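Local coordinates for LC-Est1C (Uncultured organism, PDB 3WYD), which is an alpha/beta-hydrolase esterase that hydrolyses carboxylic ester bonds, probably through a serine-based catalytic mechanism, at residues L147-I152 with E178-H183. Sequence-based numbering, arbitrary orientation.
Sequences LGMANI and EAAKKH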
loop_
_atom_site.group_PDB
_atom_site.type_symbol
_atom_site.label_atom_id
_atom_site.label_comp_id
_atom_site.label_asym_id
_atom_site.label_seq_id
_atom_site.Cartn_x
_atom_site.Cartn_y
_atom_site.Cartn_z
ATOM N N LEU A 147 9.118 -8.476 -14.299
ATOM C CA LEU A 147 8.984 -8.582 -15.761
ATOM C C LEU A 147 8.788 -7.272 -16.513
ATOM O O LEU A 147 8.942 -7.229 -17.736
ATOM C CB LEU A 147 7.911 -9.628 -16.133
ATOM C CG LEU A 147 8.226 -11.050 -15.639
ATOM C CD1 LEU A 147 7.025 -12.048 -15.812
ATOM C CD2 LEU A 147 9.523 -11.637 -16.288
ATOM N N GLY A 148 8.516 -6.181 -15.800
ATOM C CA GLY A 148 8.390 -4.868 -16.418
ATOM C C GLY A 148 9.678 -4.057 -16.453
ATOM O O GLY A 148 9.697 -2.928 -16.926
ATOM N N MET A 149 10.748 -4.594 -15.892
ATOM C CA MET A 149 11.990 -3.831 -15.826
ATOM C C MET A 149 12.590 -3.588 -17.227
ATOM O O MET A 149 13.266 -2.563 -17.463
ATOM C CB MET A 149 12.976 -4.514 -14.871
ATOM C CG MET A 149 12.450 -4.526 -13.378
ATOM S SD MET A 149 12.314 -2.927 -12.633
ATOM C CE MET A 149 14.041 -2.514 -12.479
ATOM N N ALA A 150 12.331 -4.470 -18.207
ATOM C CA ALA A 150 12.862 -4.215 -19.532
ATOM C C ALA A 150 12.334 -2.900 -20.176
ATOM O O ALA A 150 13.072 -2.177 -20.866
ATOM C CB ALA A 150 12.513 -5.425 -20.453
ATOM N N ASN A 151 11.087 -2.575 -19.796
ATOM C CA ASN A 151 10.341 -1.389 -20.251
ATOM C C ASN A 151 11.044 -0.092 -19.869
ATOM O O ASN A 151 10.888 0.922 -20.558
ATOM C CB ASN A 151 8.923 -1.319 -19.585
ATOM C CG ASN A 151 7.935 -2.303 -20.178
ATOM O OD1 ASN A 151 8.306 -3.168 -20.966
ATOM N ND2 ASN A 151 6.661 -2.179 -19.788
ATOM N N ILE A 152 11.789 -0.144 -18.767
ATOM C CA ILE A 152 12.392 1.058 -18.159
ATOM C C ILE A 152 13.913 0.904 -18.039
ATOM O O ILE A 152 14.562 1.606 -17.263
ATOM C CB ILE A 152 11.755 1.400 -16.759
ATOM C CG1 ILE A 152 11.867 0.210 -15.801
ATOM C CG2 ILE A 152 10.301 1.788 -16.952
ATOM C CD1 ILE A 152 11.430 0.573 -14.343
ATOM N N GLU A 178 17.820 -7.423 -9.736
ATOM C CA GLU A 178 18.313 -8.574 -10.529
ATOM C C GLU A 178 17.766 -8.509 -11.948
ATOM O O GLU A 178 18.531 -8.644 -12.940
ATOM C CB GLU A 178 17.891 -9.863 -9.815
ATOM C CG GLU A 178 18.228 -11.161 -10.467
ATOM C CD GLU A 178 17.862 -12.306 -9.542
ATOM O OE1 GLU A 178 16.644 -12.518 -9.296
ATOM O OE2 GLU A 178 18.787 -12.849 -8.910
ATOM N N ALA A 179 16.455 -8.241 -12.083
ATOM C CA ALA A 179 15.863 -8.164 -13.403
ATOM C C ALA A 179 16.422 -6.964 -14.179
ATOM O O ALA A 179 16.681 -7.033 -15.387
ATOM C CB ALA A 179 14.293 -8.092 -13.318
ATOM N N ALA A 180 16.600 -5.840 -13.514
ATOM C CA ALA A 180 17.130 -4.652 -14.187
ATOM C C ALA A 180 18.449 -4.974 -14.890
ATOM O O ALA A 180 18.732 -4.471 -15.996
ATOM C CB ALA A 180 17.335 -3.522 -13.150
ATOM N N LYS A 181 19.313 -5.651 -14.151
ATOM C CA LYS A 181 20.648 -5.968 -14.663
ATOM C C LYS A 181 20.617 -6.881 -15.892
ATOM O O LYS A 181 21.513 -6.800 -16.764
ATOM C CB LYS A 181 21.500 -6.566 -13.556
ATOM C CG LYS A 181 21.867 -5.526 -12.493
ATOM C CD LYS A 181 22.709 -6.163 -11.389
ATOM C CE LYS A 181 23.356 -5.082 -10.520
ATOM N NZ LYS A 181 24.714 -4.673 -11.040
ATOM N N LYS A 182 19.566 -7.706 -15.995
ATOM C CA LYS A 182 19.393 -8.575 -17.159
ATOM C C LYS A 182 18.992 -7.824 -18.429
ATOM O O LYS A 182 18.978 -8.411 -19.520
ATOM C CB LYS A 182 18.395 -9.697 -16.848
ATOM C CG LYS A 182 18.822 -10.592 -15.707
ATOM C CD LYS A 182 17.745 -11.670 -15.474
ATOM C CE LYS A 182 18.205 -12.581 -14.375
ATOM N NZ LYS A 182 17.148 -13.617 -14.107
ATOM N N HIS A 183 18.781 -6.514 -18.316
ATOM C CA HIS A 183 18.461 -5.708 -19.478
ATOM C C HIS A 183 19.394 -4.511 -19.623
ATOM O O HIS A 183 19.122 -3.623 -20.414
ATOM C CB HIS A 183 17.013 -5.204 -19.342
ATOM C CG HIS A 183 16.033 -6.304 -19.464
ATOM N ND1 HIS A 183 15.821 -6.955 -20.661
ATOM C CD2 HIS A 183 15.388 -7.019 -18.512
ATOM C CE1 HIS A 183 15.031 -7.997 -20.446
ATOM N NE2 HIS A 183 14.723 -8.029 -19.158
#
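Met149 and Ala180 bring the backbones within 5.5 Å, CA to CA, where the short 3-10 segment between strands 136-140 and 157-162 meets the C-terminal part of helix 171-181; Ala150 CA and His183 CA lie 5.8 Å apart. Met149 points its CB at the helix, and its chain, bent at both chi2 (-66°) and chi3 (-69°), turns its end onto the methyl of Ala180, with Met149 CE 3.5 Å from Ala180 CB. Nearer the backbone, Met149 CG rests 4.0 Å from Ala179 CB, so the thioether chain is applied to two successive alanines. Trp124 and Met128 of helix 118-129 also touch Met149, which thus bridges two helices. Farther along the chain, the His183 ring presents a face to Ala150, whose CB sits 3.5 Å from the ring centroid and only 6° off the normal, a nearly centred CH-pi contact. A backbone hydrogen bond from His183 N to Ala180 O, 3.1 Å long, ties the ring-bearing residue back to Ala180, whose carbonyl oxygen also bonds Thr185 OG1. Within the alpha/beta-hydrolase fold this is plain packing of an inter-strand loop on a helix: apolar and CH-pi contacts alone join the segments, grading from buried methionine to exposed histidine, and cohesion depends on shape and dispersion.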